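Local coordinates for protein galactose-binding lectin (Arachis hypogaea, PDB 6VAW) that binds D-galactose and galactose-bearing glycomimetics as a homotetrameric legume lectin that carries calcium and manganese ions, at residues A1-E13 against I220-T232. Residues are numbered along the deposited sequence; the frame is centred on the assembly and turned at random.
Sequences AETVSFNFNSFSE and IRSWSFTSTLITT
Phe6 meets both Trp223, at its ring edge, and Phe225, against one ring face, where strand 2-8 runs antiparallel to strand 217-229. Its CG sits between the backbone N and the carbonyl carbon (chi1 56°), which carries the ring across to the neighbouring strand. There its edge stands over the six-membered ring of Trp223 in a T-shaped pair with planes at 84°, Phe6 CE1 coming 3.8 Å from Trp223 CD2. One face of the same ring receives Phe225 CB, 3.7 Å from its centroid, as a CH-pi contact, while the Phe225 ring itself is nearly parallel but slid aside. Tyr48 stacks on Phe6, and Phe204 and Phe206 of strand 201-209 meet Phe225 and Trp223, so the cluster faces the second sheet. Four pairs of backbone hydrogen bonds, from Glu2 with Leu229 to Phe8 with Trp223, hold the strands in register. On the other face Thr228 OG1 donates to Thr3 OG1 at 2.8 Å; Asp184 and Ile185 of a neighbouring subunit also bond these hydroxyls. Glu2, its chain extended beside Leu229, forms a salt bridge with Arg53. Pairing the N-terminal strand with the last strand, aromatic side chains inward, is characteristic of the back sheet of the legume lectin jelly-roll sandwich.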
loop_
_atom_site.group_PDB
_atom_site.type_symbol
_atom_site.label_atom_id
_atom_site.label_comp_id
_atom_site.label_asym_id
_atom_site.label_seq_id
_atom_site.Cartn_x
_atom_site.Cartn_y
_atom_site.Cartn_z
ATOM N N ALA A 1 -14.643 7.310 -0.539
ATOM C CA ALA A 1 -14.231 7.122 0.857
ATOM C C ALA A 1 -12.915 7.840 1.151
ATOM O O ALA A 1 -12.043 7.940 0.287
ATOM C CB ALA A 1 -14.099 5.639 1.182
ATOM N N GLU A 2 -12.795 8.353 2.372
ATOM C CA GLU A 2 -11.628 9.095 2.852
ATOM C C GLU A 2 -10.767 8.142 3.692
ATOM O O GLU A 2 -11.218 7.680 4.741
ATOM C CB GLU A 2 -12.115 10.292 3.676
ATOM C CG GLU A 2 -11.049 11.187 4.275
ATOM C CD GLU A 2 -11.670 12.395 4.950
ATOM O OE1 GLU A 2 -12.319 13.188 4.239
ATOM O OE2 GLU A 2 -11.553 12.527 6.189
ATOM N N THR A 3 -9.538 7.905 3.247
ATOM C CA THR A 3 -8.591 6.994 3.887
ATOM C C THR A 3 -7.279 7.691 4.262
ATOM O O THR A 3 -6.740 8.474 3.483
ATOM C CB THR A 3 -8.347 5.771 2.961
ATOM O OG1 THR A 3 -9.579 5.050 2.881
ATOM C CG2 THR A 3 -7.229 4.831 3.460
ATOM N N VAL A 4 -6.798 7.406 5.494
ATOM C CA VAL A 4 -5.513 7.845 6.028
ATOM C C VAL A 4 -4.707 6.565 6.246
ATOM O O VAL A 4 -5.171 5.673 6.959
ATOM C CB VAL A 4 -5.601 8.706 7.315
ATOM C CG1 VAL A 4 -4.205 9.017 7.862
ATOM C CG2 VAL A 4 -6.390 9.996 7.091
ATOM N N SER A 5 -3.542 6.468 5.615
ATOM C CA SER A 5 -2.697 5.287 5.737
ATOM C C SER A 5 -1.236 5.665 5.873
ATOM O O SER A 5 -0.739 6.510 5.115
ATOM C CB SER A 5 -2.891 4.378 4.524
ATOM O OG SER A 5 -2.251 3.133 4.743
ATOM N N PHE A 6 -0.538 5.037 6.847
ATOM C CA PHE A 6 0.894 5.282 7.061
ATOM C C PHE A 6 1.566 4.050 7.621
ATOM O O PHE A 6 0.898 3.156 8.125
ATOM C CB PHE A 6 1.163 6.512 7.949
ATOM C CG PHE A 6 0.542 6.575 9.326
ATOM C CD1 PHE A 6 1.135 5.931 10.406
ATOM C CD2 PHE A 6 -0.602 7.326 9.557
ATOM C CE1 PHE A 6 0.590 6.026 11.692
ATOM C CE2 PHE A 6 -1.153 7.411 10.844
ATOM C CZ PHE A 6 -0.539 6.782 11.907
ATOM N N ASN A 7 2.889 3.999 7.523
ATOM C CA ASN A 7 3.659 2.880 8.036
ATOM C C ASN A 7 5.045 3.373 8.442
ATOM O O ASN A 7 5.739 4.012 7.638
ATOM C CB ASN A 7 3.732 1.725 7.012
ATOM C CG ASN A 7 4.646 0.583 7.407
ATOM O OD1 ASN A 7 5.596 0.249 6.694
ATOM N ND2 ASN A 7 4.418 -0.010 8.570
ATOM N N PHE A 8 5.419 3.106 9.696
ATOM C CA PHE A 8 6.724 3.416 10.283
ATOM C C PHE A 8 7.430 2.130 10.655
ATOM O O PHE A 8 6.988 1.429 11.554
ATOM C CB PHE A 8 6.603 4.314 11.538
ATOM C CG PHE A 8 6.058 5.704 11.321
ATOM C CD1 PHE A 8 6.877 6.725 10.863
ATOM C CD2 PHE A 8 4.735 6.006 11.617
ATOM C CE1 PHE A 8 6.365 8.014 10.661
ATOM C CE2 PHE A 8 4.223 7.289 11.409
ATOM C CZ PHE A 8 5.040 8.286 10.933
ATOM N N ASN A 9 8.519 1.812 9.966
ATOM C CA ASN A 9 9.363 0.649 10.275
ATOM C C ASN A 9 10.448 1.084 11.273
ATOM O O ASN A 9 11.069 0.259 11.949
ATOM C CB ASN A 9 9.998 0.095 9.000
ATOM C CG ASN A 9 8.999 -0.417 8.012
ATOM O OD1 ASN A 9 8.109 -1.199 8.354
ATOM N ND2 ASN A 9 9.125 0.027 6.770
ATOM N N SER A 10 10.681 2.401 11.309
ATOM C CA SER A 10 11.631 3.115 12.134
ATOM C C SER A 10 11.173 4.560 12.276
ATOM O O SER A 10 10.284 5.018 11.547
ATOM C CB SER A 10 13.026 3.064 11.509
ATOM O OG SER A 10 13.023 3.701 10.240
ATOM N N PHE A 11 11.816 5.278 13.179
ATOM C CA PHE A 11 11.521 6.672 13.450
ATOM C C PHE A 11 12.807 7.498 13.417
ATOM O O PHE A 11 13.903 6.956 13.559
ATOM C CB PHE A 11 10.821 6.824 14.808
ATOM C CG PHE A 11 9.555 6.013 14.960
ATOM C CD1 PHE A 11 8.338 6.493 14.487
ATOM C CD2 PHE A 11 9.577 4.772 15.589
ATOM C CE1 PHE A 11 7.162 5.760 14.674
ATOM C CE2 PHE A 11 8.406 4.034 15.758
ATOM C CZ PHE A 11 7.206 4.530 15.294
ATOM N N SER A 12 12.660 8.808 13.225
ATOM C CA SER A 12 13.764 9.760 13.193
ATOM C C SER A 12 13.331 11.125 13.703
ATOM O O SER A 12 12.182 11.527 13.505
ATOM C CB SER A 12 14.312 9.889 11.776
ATOM O OG SER A 12 13.287 10.229 10.854
ATOM N N GLU A 13 14.262 11.848 14.356
ATOM C CA GLU A 13 14.056 13.232 14.776
ATOM C C GLU A 13 13.911 14.077 13.499
ATOM O O GLU A 13 14.588 13.818 12.493
ATOM C CB GLU A 13 15.253 13.731 15.626
ATOM C CG GLU A 13 15.293 13.193 17.047
ATOM C CD GLU A 13 16.544 13.519 17.847
ATOM O OE1 GLU A 13 17.125 14.614 17.653
ATOM O OE2 GLU A 13 16.922 12.688 18.705
ATOM N N ILE A 220 8.891 2.314 21.439
ATOM C CA ILE A 220 7.959 2.104 20.334
ATOM C C ILE A 220 8.855 1.758 19.151
ATOM O O ILE A 220 9.734 2.555 18.805
ATOM C CB ILE A 220 6.979 3.279 20.057
ATOM C CG1 ILE A 220 6.208 3.729 21.336
ATOM C CG2 ILE A 220 6.035 2.948 18.890
ATOM C CD1 ILE A 220 5.209 2.676 21.995
ATOM N N ARG A 221 8.691 0.549 18.605
ATOM C CA ARG A 221 9.537 0.023 17.536
ATOM C C ARG A 221 8.984 0.233 16.123
ATOM O O ARG A 221 9.762 0.467 15.193
ATOM C CB ARG A 221 9.801 -1.464 17.770
ATOM C CG ARG A 221 10.604 -1.735 19.046
ATOM C CD ARG A 221 10.796 -3.215 19.324
ATOM N NE ARG A 221 11.375 -3.940 18.183
ATOM C CZ ARG A 221 12.676 -4.136 17.987
ATOM N NH1 ARG A 221 13.566 -3.668 18.856
ATOM N NH2 ARG A 221 13.097 -4.804 16.920
ATOM N N SER A 222 7.672 0.081 15.941
ATOM C CA SER A 222 7.031 0.228 14.635
ATOM C C SER A 222 5.558 0.547 14.802
ATOM O O SER A 222 4.992 0.295 15.862
ATOM C CB SER A 222 7.215 -1.030 13.785
ATOM O OG SER A 222 6.576 -2.157 14.351
ATOM N N TRP A 223 4.948 1.120 13.761
ATOM C CA TRP A 223 3.537 1.484 13.782
ATOM C C TRP A 223 2.987 1.606 12.357
ATOM O O TRP A 223 3.522 2.371 11.563
ATOM C CB TRP A 223 3.374 2.806 14.532
ATOM C CG TRP A 223 1.962 3.264 14.759
ATOM C CD1 TRP A 223 0.829 2.496 14.793
ATOM C CD2 TRP A 223 1.548 4.601 15.052
ATOM N NE1 TRP A 223 -0.262 3.279 15.073
ATOM C CE2 TRP A 223 0.154 4.571 15.273
ATOM C CE3 TRP A 223 2.230 5.817 15.211
ATOM C CZ2 TRP A 223 -0.570 5.716 15.639
ATOM C CZ3 TRP A 223 1.502 6.957 15.508
ATOM C CH2 TRP A 223 0.116 6.905 15.696
ATOM N N SER A 224 1.911 0.865 12.050
ATOM C CA SER A 224 1.200 0.952 10.783
ATOM C C SER A 224 -0.248 1.285 11.102
ATOM O O SER A 224 -0.739 0.920 12.167
ATOM C CB SER A 224 1.346 -0.331 9.966
ATOM O OG SER A 224 0.649 -1.417 10.553
ATOM N N PHE A 225 -0.918 2.012 10.222
ATOM C CA PHE A 225 -2.271 2.474 10.476
ATOM C C PHE A 225 -3.021 2.702 9.192
ATOM O O PHE A 225 -2.458 3.225 8.241
ATOM C CB PHE A 225 -2.199 3.805 11.271
ATOM C CG PHE A 225 -3.511 4.482 11.601
ATOM C CD1 PHE A 225 -4.105 5.357 10.701
ATOM C CD2 PHE A 225 -4.120 4.285 12.828
ATOM C CE1 PHE A 225 -5.297 6.010 11.021
ATOM C CE2 PHE A 225 -5.332 4.899 13.133
ATOM C CZ PHE A 225 -5.905 5.769 12.231
ATOM N N THR A 226 -4.314 2.351 9.176
ATOM C CA THR A 226 -5.220 2.622 8.070
ATOM C C THR A 226 -6.584 2.922 8.654
ATOM O O THR A 226 -7.087 2.126 9.431
ATOM C CB THR A 226 -5.322 1.512 7.011
ATOM O OG1 THR A 226 -4.034 1.168 6.471
ATOM C CG2 THR A 226 -6.282 1.893 5.867
ATOM N N SER A 227 -7.168 4.051 8.277
ATOM C CA SER A 227 -8.522 4.418 8.672
ATOM C C SER A 227 -9.296 4.752 7.417
ATOM O O SER A 227 -8.716 5.329 6.496
ATOM C CB SER A 227 -8.514 5.583 9.650
ATOM O OG SER A 227 -8.161 6.795 8.995
ATOM N N THR A 228 -10.571 4.387 7.361
ATOM C CA THR A 228 -11.437 4.667 6.222
ATOM C C THR A 228 -12.772 5.192 6.739
ATOM O O THR A 228 -13.428 4.547 7.548
ATOM C CB THR A 228 -11.587 3.464 5.277
ATOM O OG1 THR A 228 -10.308 3.145 4.738
ATOM C CG2 THR A 228 -12.550 3.729 4.116
ATOM N N LEU A 229 -13.161 6.362 6.229
ATOM C CA LEU A 229 -14.423 7.053 6.562
ATOM C C LEU A 229 -15.267 7.123 5.295
ATOM O O LEU A 229 -14.796 7.637 4.282
ATOM C CB LEU A 229 -14.153 8.469 7.148
ATOM C CG LEU A 229 -15.357 9.402 7.425
ATOM C CD1 LEU A 229 -16.211 8.922 8.620
ATOM C CD2 LEU A 229 -14.891 10.829 7.662
ATOM N N ILE A 230 -16.455 6.509 5.320
ATOM C CA ILE A 230 -17.358 6.542 4.174
ATOM C C ILE A 230 -17.886 7.981 4.063
ATOM O O ILE A 230 -18.325 8.551 5.060
ATOM C CB ILE A 230 -18.486 5.474 4.292
ATOM C CG1 ILE A 230 -17.928 4.016 4.160
ATOM C CG2 ILE A 230 -19.667 5.741 3.318
ATOM C CD1 ILE A 230 -17.139 3.588 2.848
ATOM N N THR A 231 -17.748 8.571 2.867
ATOM C CA THR A 231 -18.182 9.938 2.553
ATOM C C THR A 231 -19.430 9.831 1.668
ATOM O O THR A 231 -19.356 9.232 0.596
ATOM C CB THR A 231 -17.025 10.743 1.903
ATOM O OG1 THR A 231 -16.472 9.995 0.813
ATOM C CG2 THR A 231 -15.919 11.105 2.895
ATOM N N THR A 232 -20.591 10.258 2.187
ATOM C CA THR A 232 -21.867 10.172 1.464
ATOM C C THR A 232 -22.648 11.480 1.629
ATOM O O THR A 232 -22.320 12.474 0.986
ATOM C CB THR A 232 -22.681 8.920 1.896
ATOM O OG1 THR A 232 -23.880 8.835 1.122
ATOM C CG2 THR A 232 -23.023 8.897 3.388
HETATM O O HOH W 1 -17.610 6.774 0.730
HETATM O O HOH W 2 -10.126 7.983 7.284
#